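PDB 4WCT: fructosyl amine:oxygen oxidoreductase from Neosartorya fumigata, which probably uses bound FAD and molecular oxygen to oxidise fructosyl amines (Amadori products), releasing the amine and so deglycating its substrates. Local coordinates for residues L44-Y49 with D105-P110; P124-H129 with N433-P438; P303-F308 with L330-R335. All coordinates share one frame; numbering follows the deposited sequence. Where two conformers were deposited one is given.

How the contacts relate
Contacts 1 and 3 are partly buried and rest on charged groups, whereas contact 2 lies at the surface and relies on aromatic rings and a water bridge. Contact 1, on the opposite side of the chain's centre from the other two, ties the end of helix 35-46, in what is probably the FAD-binding unit, to the loop after helix 86-102 through a salt bridge. Contact 2 joins helix 124-135 to segment 433-438, in the loop before strand 442-443. In contact 3 one tyrosine hydroxyl of strand 295-310 links to two charged residues of helix 330-343. Contacts 2 and 3 have centres about 17 Å apart and touch, segment 433-438 packing on Pro303 and Arg335.

Contact 1 of 3, residues L44-Y49 with D105-P110; sequences LARRGY and DPVFQP
Arg46, in the last turn of helix 35-46, meets Asp105 in a two-pronged salt bridge; this helix follows strand 28-31 in what is probably the Rossmann-type FAD-binding unit. Leu44, at the start of this segment, faces inward against Ile28 of that strand and Ala401 of helix 393-404, a place that suits a branched apolar side chain. Next, Arg46 turns outward. Its CG is anti to the carbonyl carbon (chi1 -72°) and the chain then runs extended to NE, spanning the gap to Asp105, where even the nearest CA atoms, those of Arg46 and Val107, are 12.0 Å apart. NH1 of Arg46 reaches Asp105 OD2 at 2.8 Å, and NH2 reaches the syn lone pair of Asp105 OD1 at 3.0 Å, so the two flat groups meet end-on and nearly coplanar, which should restrict the rotation of both. Arg47 points another way, to Asp402 and Glu405. Gly48 ends the helix in a Schellman motif at positive phi (94°), where a CB would press on the preceding carbonyl oxygen. Tyr49 then sends its OH to Glu405. On the loop side, Val107 N donates to the anti side of Asp105 OD1 at 3.0 Å, tilted out of the carboxylate plane, an Asx turn that gives this oxygen two bonds. Beside this pair, Val107 CG2 comes obliquely against Arg46 NH2 at 3.3 Å.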
# COMPACT_ATOMS: atom_id res chain seq x y z
N LEU A 44 3.67 0.70 -19.84
CA LEU A 44 3.01 0.79 -21.16
C LEU A 44 3.86 1.64 -22.11
O LEU A 44 4.11 1.23 -23.24
CB LEU A 44 1.62 1.39 -21.03
CG LEU A 44 0.57 0.50 -20.36
CD1 LEU A 44 -0.72 1.27 -20.14
CD2 LEU A 44 0.33 -0.77 -21.17
N ALA A 45 4.38 2.75 -21.61
CA ALA A 45 5.29 3.57 -22.42
C ALA A 45 6.53 2.81 -22.88
O ALA A 45 6.93 2.87 -24.06
CB ALA A 45 5.68 4.84 -21.71
N ARG A 46 7.13 2.06 -21.97
CA ARG A 46 8.31 1.27 -22.32
C ARG A 46 7.99 0.21 -23.35
O ARG A 46 8.87 -0.16 -24.14
CB ARG A 46 8.92 0.62 -21.08
CG ARG A 46 9.61 1.62 -20.17
CD ARG A 46 10.13 0.96 -18.90
NE ARG A 46 11.01 1.82 -18.15
CZ ARG A 46 11.44 1.54 -16.93
NH1 ARG A 46 11.02 0.43 -16.34
NH2 ARG A 46 12.26 2.36 -16.30
N ARG A 47 6.78 -0.33 -23.32
CA ARG A 47 6.35 -1.35 -24.26
C ARG A 47 5.94 -0.77 -25.61
O ARG A 47 5.56 -1.53 -26.51
CB ARG A 47 5.20 -2.17 -23.68
CG ARG A 47 5.68 -3.13 -22.61
CD ARG A 47 4.56 -3.93 -21.99
NE ARG A 47 5.04 -4.59 -20.80
CZ ARG A 47 4.58 -5.74 -20.33
NH1 ARG A 47 3.56 -6.37 -20.90
NH2 ARG A 47 5.08 -6.20 -19.19
N GLY A 48 5.95 0.55 -25.73
CA GLY A 48 5.72 1.23 -27.01
C GLY A 48 4.28 1.64 -27.27
O GLY A 48 3.88 1.87 -28.43
N TYR A 49 3.45 1.64 -26.22
CA TYR A 49 2.10 2.15 -26.34
C TYR A 49 2.13 3.65 -26.42
O TYR A 49 2.59 4.32 -25.49
CB TYR A 49 1.21 1.70 -25.17
CG TYR A 49 0.87 0.24 -25.17
CD1 TYR A 49 1.75 -0.70 -24.67
CD2 TYR A 49 -0.31 -0.21 -25.74
CE1 TYR A 49 1.40 -2.04 -24.61
CE2 TYR A 49 -0.65 -1.54 -25.70
CZ TYR A 49 0.23 -2.45 -25.19
OH TYR A 49 -0.12 -3.77 -25.24
N ASP A 105 16.41 -1.26 -11.72
CA ASP A 105 15.75 -0.34 -12.67
C ASP A 105 16.12 1.10 -12.34
O ASP A 105 15.87 1.56 -11.22
CB ASP A 105 14.23 -0.52 -12.55
CG ASP A 105 13.43 0.28 -13.58
OD1 ASP A 105 13.85 1.39 -13.99
OD2 ASP A 105 12.30 -0.22 -13.89
N PRO A 106 16.69 1.85 -13.31
CA PRO A 106 17.17 3.19 -13.00
C PRO A 106 16.11 4.16 -12.43
O PRO A 106 16.44 5.06 -11.66
CB PRO A 106 17.67 3.71 -14.36
CG PRO A 106 18.09 2.47 -15.05
CD PRO A 106 17.13 1.41 -14.65
N VAL A 107 14.85 3.93 -12.74
CA VAL A 107 13.80 4.78 -12.26
C VAL A 107 13.55 4.56 -10.76
O VAL A 107 13.14 5.47 -10.04
CB VAL A 107 12.51 4.50 -13.05
CG1 VAL A 107 11.30 5.11 -12.38
CG2 VAL A 107 12.66 5.04 -14.47
N PHE A 108 13.79 3.33 -10.29
CA PHE A 108 13.42 2.94 -8.91
C PHE A 108 14.61 2.74 -7.97
O PHE A 108 14.50 2.90 -6.76
CB PHE A 108 12.54 1.70 -8.96
CG PHE A 108 11.27 1.91 -9.71
CD1 PHE A 108 10.22 2.59 -9.13
CD2 PHE A 108 11.14 1.50 -11.03
CE1 PHE A 108 9.07 2.82 -9.84
CE2 PHE A 108 10.00 1.78 -11.76
CZ PHE A 108 8.94 2.39 -11.13
N GLN A 109 15.71 2.29 -8.53
CA GLN A 109 16.88 1.89 -7.75
C GLN A 109 17.44 2.91 -6.76
O GLN A 109 17.85 2.52 -5.65
CB GLN A 109 17.99 1.50 -8.72
CG GLN A 109 19.27 1.01 -8.05
CD GLN A 109 20.24 2.11 -7.80
OE1 GLN A 109 20.06 3.25 -8.21
NE2 GLN A 109 21.31 1.77 -7.06
N PRO A 110 17.33 4.22 -7.06
CA PRO A 110 17.85 5.18 -6.09
C PRO A 110 17.06 5.23 -4.79
O PRO A 110 17.53 5.84 -3.81
CB PRO A 110 17.69 6.49 -6.82
CG PRO A 110 17.93 6.10 -8.25
CD PRO A 110 17.14 4.84 -8.38

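Contact 2 of 3, residues P124-H129 with N433-P438; sequences PALIDH and NRFGGP
Asn433 brings its amide to the rim of the His129 ring, OD1 lying near the ring plane and 3.3 Å from His129 CE1, with the amide and imidazole planes steeply inclined to each other. The residue has a left-handed backbone conformation (phi 67°), one that asparagine adopts more readily than most residues. The backbone carbonyl of Asn433 also joins the contact through a water, which donates to Asn433 O at 2.8 Å and is hydrogen-bonded to His129 NE2 at 2.8 Å, giving NE2 of this partly exposed histidine a polar partner. Arg434 turns its side chain away from the helix and pairs with Asp362. Phe435 comes back toward it: its edge is directed at the face of His129, with centroids 5.2 Å apart and planes at 66°. CZ of Phe435 lies over one face of the His129 ring, while CE1 makes the closest approach, 3.8 Å from His129 NE2. His129 reaches across because its CG is anti to the backbone N (chi1 176°). One turn earlier, Leu126 lays CD2 obliquely against Phe435 CG at 4.2 Å, and both side chains also rest on Ala282. Gly436 and Gly437, both at positive phi, then carry the loop away. This is surface packing of helix 124-135 against the loop leading to strand 442-443, built round a T-shaped (edge-to-face) aromatic pair.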
# COMPACT_ATOMS: atom_id res chain seq x y z
N PRO A 124 3.52 -14.42 23.99
CA PRO A 124 3.84 -15.71 23.40
C PRO A 124 2.98 -16.06 22.19
O PRO A 124 3.49 -16.61 21.22
CB PRO A 124 3.60 -16.70 24.57
CG PRO A 124 3.83 -15.88 25.79
CD PRO A 124 3.42 -14.47 25.46
N ALA A 125 1.69 -15.71 22.23
CA ALA A 125 0.83 -16.00 21.11
C ALA A 125 1.26 -15.25 19.85
O ALA A 125 1.18 -15.80 18.76
CB ALA A 125 -0.62 -15.68 21.44
N LEU A 126 1.61 -13.96 19.99
CA LEU A 126 2.02 -13.20 18.82
C LEU A 126 3.33 -13.78 18.28
O LEU A 126 3.54 -13.87 17.07
CB LEU A 126 2.23 -11.72 19.20
CG LEU A 126 0.96 -10.92 19.50
CD1 LEU A 126 1.27 -9.60 20.18
CD2 LEU A 126 0.12 -10.72 18.25
N ILE A 127 4.27 -14.04 19.19
CA ILE A 127 5.59 -14.60 18.83
C ILE A 127 5.46 -15.96 18.12
O ILE A 127 6.08 -16.16 17.10
CB ILE A 127 6.51 -14.69 20.06
CG1 ILE A 127 6.79 -13.29 20.58
CG2 ILE A 127 7.86 -15.32 19.73
CD1 ILE A 127 7.18 -13.28 22.03
N ASP A 128 4.53 -16.80 18.57
CA ASP A 128 4.24 -18.12 17.95
C ASP A 128 3.66 -17.97 16.55
O ASP A 128 3.97 -18.70 15.64
CB ASP A 128 3.19 -18.86 18.79
CG ASP A 128 3.78 -19.60 19.98
OD1 ASP A 128 4.92 -19.28 20.39
OD2 ASP A 128 3.07 -20.45 20.56
N HIS A 129 2.79 -16.98 16.40
CA HIS A 129 2.21 -16.68 15.12
C HIS A 129 3.29 -16.31 14.10
O HIS A 129 3.28 -16.74 12.93
CB HIS A 129 1.20 -15.56 15.28
CG HIS A 129 0.61 -15.11 13.99
ND1 HIS A 129 -0.28 -15.88 13.27
CD2 HIS A 129 0.74 -13.95 13.30
CE1 HIS A 129 -0.68 -15.20 12.21
NE2 HIS A 129 -0.05 -14.04 12.19
N ASN A 433 -6.09 -11.08 9.45
CA ASN A 433 -4.71 -11.43 9.81
C ASN A 433 -3.92 -10.21 10.21
O ASN A 433 -2.69 -10.20 10.14
CB ASN A 433 -3.99 -12.19 8.68
CG ASN A 433 -2.76 -12.93 9.17
OD1 ASN A 433 -2.72 -13.44 10.31
ND2 ASN A 433 -1.70 -12.91 8.36
N ARG A 434 -4.60 -9.20 10.73
CA ARG A 434 -3.94 -8.09 11.40
C ARG A 434 -4.25 -8.05 12.88
O ARG A 434 -5.30 -8.51 13.32
CB ARG A 434 -4.36 -6.74 10.77
CG ARG A 434 -4.01 -6.56 9.28
CD ARG A 434 -4.25 -5.15 8.82
NE ARG A 434 -3.88 -4.88 7.42
CZ ARG A 434 -4.69 -5.05 6.38
NH1 ARG A 434 -5.92 -5.53 6.53
NH2 ARG A 434 -4.30 -4.70 5.17
N PHE A 435 -3.35 -7.42 13.62
CA PHE A 435 -3.41 -7.34 15.07
C PHE A 435 -3.10 -5.95 15.57
O PHE A 435 -2.68 -5.07 14.80
CB PHE A 435 -2.40 -8.31 15.67
CG PHE A 435 -2.64 -9.74 15.26
CD1 PHE A 435 -2.06 -10.24 14.10
CD2 PHE A 435 -3.64 -10.48 15.90
CE1 PHE A 435 -2.41 -11.50 13.63
CE2 PHE A 435 -4.02 -11.71 15.40
CZ PHE A 435 -3.38 -12.23 14.29
N GLY A 436 -3.32 -5.75 16.85
CA GLY A 436 -2.98 -4.50 17.51
C GLY A 436 -4.17 -3.62 17.84
O GLY A 436 -5.29 -3.87 17.40
N GLY A 437 -3.95 -2.64 18.71
CA GLY A 437 -5.03 -1.79 19.15
C GLY A 437 -6.14 -2.58 19.80
O GLY A 437 -5.91 -3.53 20.58
N PRO A 438 -7.37 -2.30 19.39
CA PRO A 438 -8.52 -3.04 19.94
C PRO A 438 -8.74 -4.43 19.34
O PRO A 438 -9.66 -5.12 19.73
CB PRO A 438 -9.69 -2.10 19.64
CG PRO A 438 -9.27 -1.40 18.40
CD PRO A 438 -7.79 -1.23 18.49
O HOH W 1 -0.31 -11.51 10.97

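Contact 3 of 3, residues P303-F308 with L330-R335; sequences PGYCNF and LEAEAR
The Tyr305 ring takes Glu331 OE2 at its edge, near the ring plane, while Arg335 NH2 approaches obliquely; the ring also stacks with Phe444 and meets His302 edge-to-face. Within the helix, Glu331 O lies over the centre of one face of the Arg335 guanidinium, 3.6 Å above its plane; across the contact, Tyr305 OH meets its edge. The phenol oxygen is the hub: it donates to Glu331 OE2 at 2.7 Å, from above the carboxylate plane, and accepts from Arg335 NH2 at 3.0 Å in a fairly straight bond (163°). A hydroxyl that can do both suits a place between a carboxylate acceptor and a guanidinium donor. Tyr305 stands on strand 295-310 of the large mixed sheet, with its side chain about 10 Å from the bound FAD, and helix 330-343 packs against this strand. Glu331 reaches the hydroxyl with CG between backbone N and carbonyl carbon (chi1 72°) and a bend at chi2. Arg335 bends at chi3, and its NE forms a salt bridge with Asp300, which helps hold the guanidinium in position. A water accepts from Arg335 NH1 at 2.8 Å and donates weakly to Tyr305 OH. Ala332, small enough for the helix to come close, puts CB 4.2 Å from Tyr305 OH.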
# COMPACT_ATOMS: atom_id res chain seq x y z
N PRO A 303 -6.10 -3.41 13.11
CA PRO A 303 -6.71 -4.02 11.93
C PRO A 303 -7.28 -3.06 10.89
O PRO A 303 -7.62 -3.51 9.78
CB PRO A 303 -7.79 -4.94 12.51
CG PRO A 303 -7.33 -5.20 13.91
CD PRO A 303 -6.69 -3.93 14.36
N GLY A 304 -7.34 -1.77 11.23
CA GLY A 304 -7.81 -0.77 10.28
C GLY A 304 -9.07 -0.07 10.72
O GLY A 304 -9.85 -0.57 11.57
N TYR A 305 -9.22 1.16 10.22
CA TYR A 305 -10.45 1.91 10.30
C TYR A 305 -11.22 1.85 8.97
O TYR A 305 -10.67 2.09 7.88
CB TYR A 305 -10.14 3.38 10.58
CG TYR A 305 -9.59 3.70 11.94
CD1 TYR A 305 -10.44 4.03 12.99
CD2 TYR A 305 -8.22 3.77 12.15
CE1 TYR A 305 -9.93 4.43 14.22
CE2 TYR A 305 -7.71 4.11 13.38
CZ TYR A 305 -8.57 4.41 14.42
OH TYR A 305 -8.04 4.77 15.65
N CYS A 306 -12.50 1.56 9.05
CA CYS A 306 -13.37 1.80 7.91
C CYS A 306 -14.27 2.99 8.22
O CYS A 306 -14.23 3.56 9.32
CB CYS A 306 -14.22 0.55 7.62
SG CYS A 306 -13.30 -0.91 7.13
N ASN A 307 -14.95 3.49 7.19
CA ASN A 307 -15.88 4.60 7.38
C ASN A 307 -17.24 4.16 6.86
O ASN A 307 -17.53 4.28 5.67
CB ASN A 307 -15.40 5.85 6.65
CG ASN A 307 -16.30 7.02 6.87
OD1 ASN A 307 -16.70 7.29 8.00
ND2 ASN A 307 -16.64 7.73 5.80
N PHE A 308 -17.99 3.47 7.72
CA PHE A 308 -19.12 2.66 7.29
C PHE A 308 -20.37 3.53 7.11
O PHE A 308 -20.83 4.17 8.05
CB PHE A 308 -19.42 1.55 8.29
CG PHE A 308 -18.44 0.42 8.28
CD1 PHE A 308 -18.16 -0.28 7.11
CD2 PHE A 308 -17.82 0.03 9.44
CE1 PHE A 308 -17.25 -1.30 7.09
CE2 PHE A 308 -16.96 -1.07 9.44
CZ PHE A 308 -16.66 -1.72 8.28
N LEU A 330 -6.84 10.54 18.16
CA LEU A 330 -6.02 10.63 19.37
C LEU A 330 -5.63 9.24 19.86
O LEU A 330 -4.55 9.07 20.47
CB LEU A 330 -6.76 11.40 20.45
CG LEU A 330 -6.93 12.90 20.16
CD1 LEU A 330 -7.85 13.53 21.19
CD2 LEU A 330 -5.60 13.62 20.13
N GLU A 331 -6.54 8.27 19.75
CA GLU A 331 -6.22 6.91 20.19
C GLU A 331 -5.08 6.28 19.35
O GLU A 331 -4.33 5.45 19.85
CB GLU A 331 -7.48 6.00 20.22
CG GLU A 331 -7.95 5.65 18.82
CD GLU A 331 -9.44 5.71 18.58
OE1 GLU A 331 -10.26 5.30 19.45
OE2 GLU A 331 -9.78 5.86 17.39
N ALA A 332 -4.92 6.75 18.12
CA ALA A 332 -3.86 6.22 17.25
C ALA A 332 -2.53 6.88 17.63
O ALA A 332 -1.50 6.19 17.75
CB ALA A 332 -4.17 6.45 15.79
N GLU A 333 -2.55 8.19 17.90
CA GLU A 333 -1.39 8.85 18.47
C GLU A 333 -0.91 8.15 19.75
O GLU A 333 0.29 7.87 19.92
CB GLU A 333 -1.66 10.32 18.75
CG GLU A 333 -0.51 10.99 19.52
CD GLU A 333 -0.81 12.40 19.96
OE1 GLU A 333 -2.00 12.81 20.02
OE2 GLU A 333 0.15 13.08 20.38
N ALA A 334 -1.85 7.77 20.62
CA ALA A 334 -1.48 7.12 21.88
C ALA A 334 -0.82 5.76 21.63
O ALA A 334 0.13 5.41 22.33
CB ALA A 334 -2.69 7.00 22.80
N ARG A 335 -1.31 5.02 20.64
CA ARG A 335 -0.71 3.72 20.30
C ARG A 335 0.71 3.91 19.75
O ARG A 335 1.60 3.12 20.06
CB ARG A 335 -1.58 2.94 19.32
CG ARG A 335 -2.86 2.41 19.93
CD ARG A 335 -3.64 1.54 18.96
NE ARG A 335 -4.05 2.26 17.78
CZ ARG A 335 -5.28 2.68 17.53
NH1 ARG A 335 -6.26 2.48 18.41
NH2 ARG A 335 -5.53 3.32 16.38
O HOH W 2 -8.94 2.29 17.63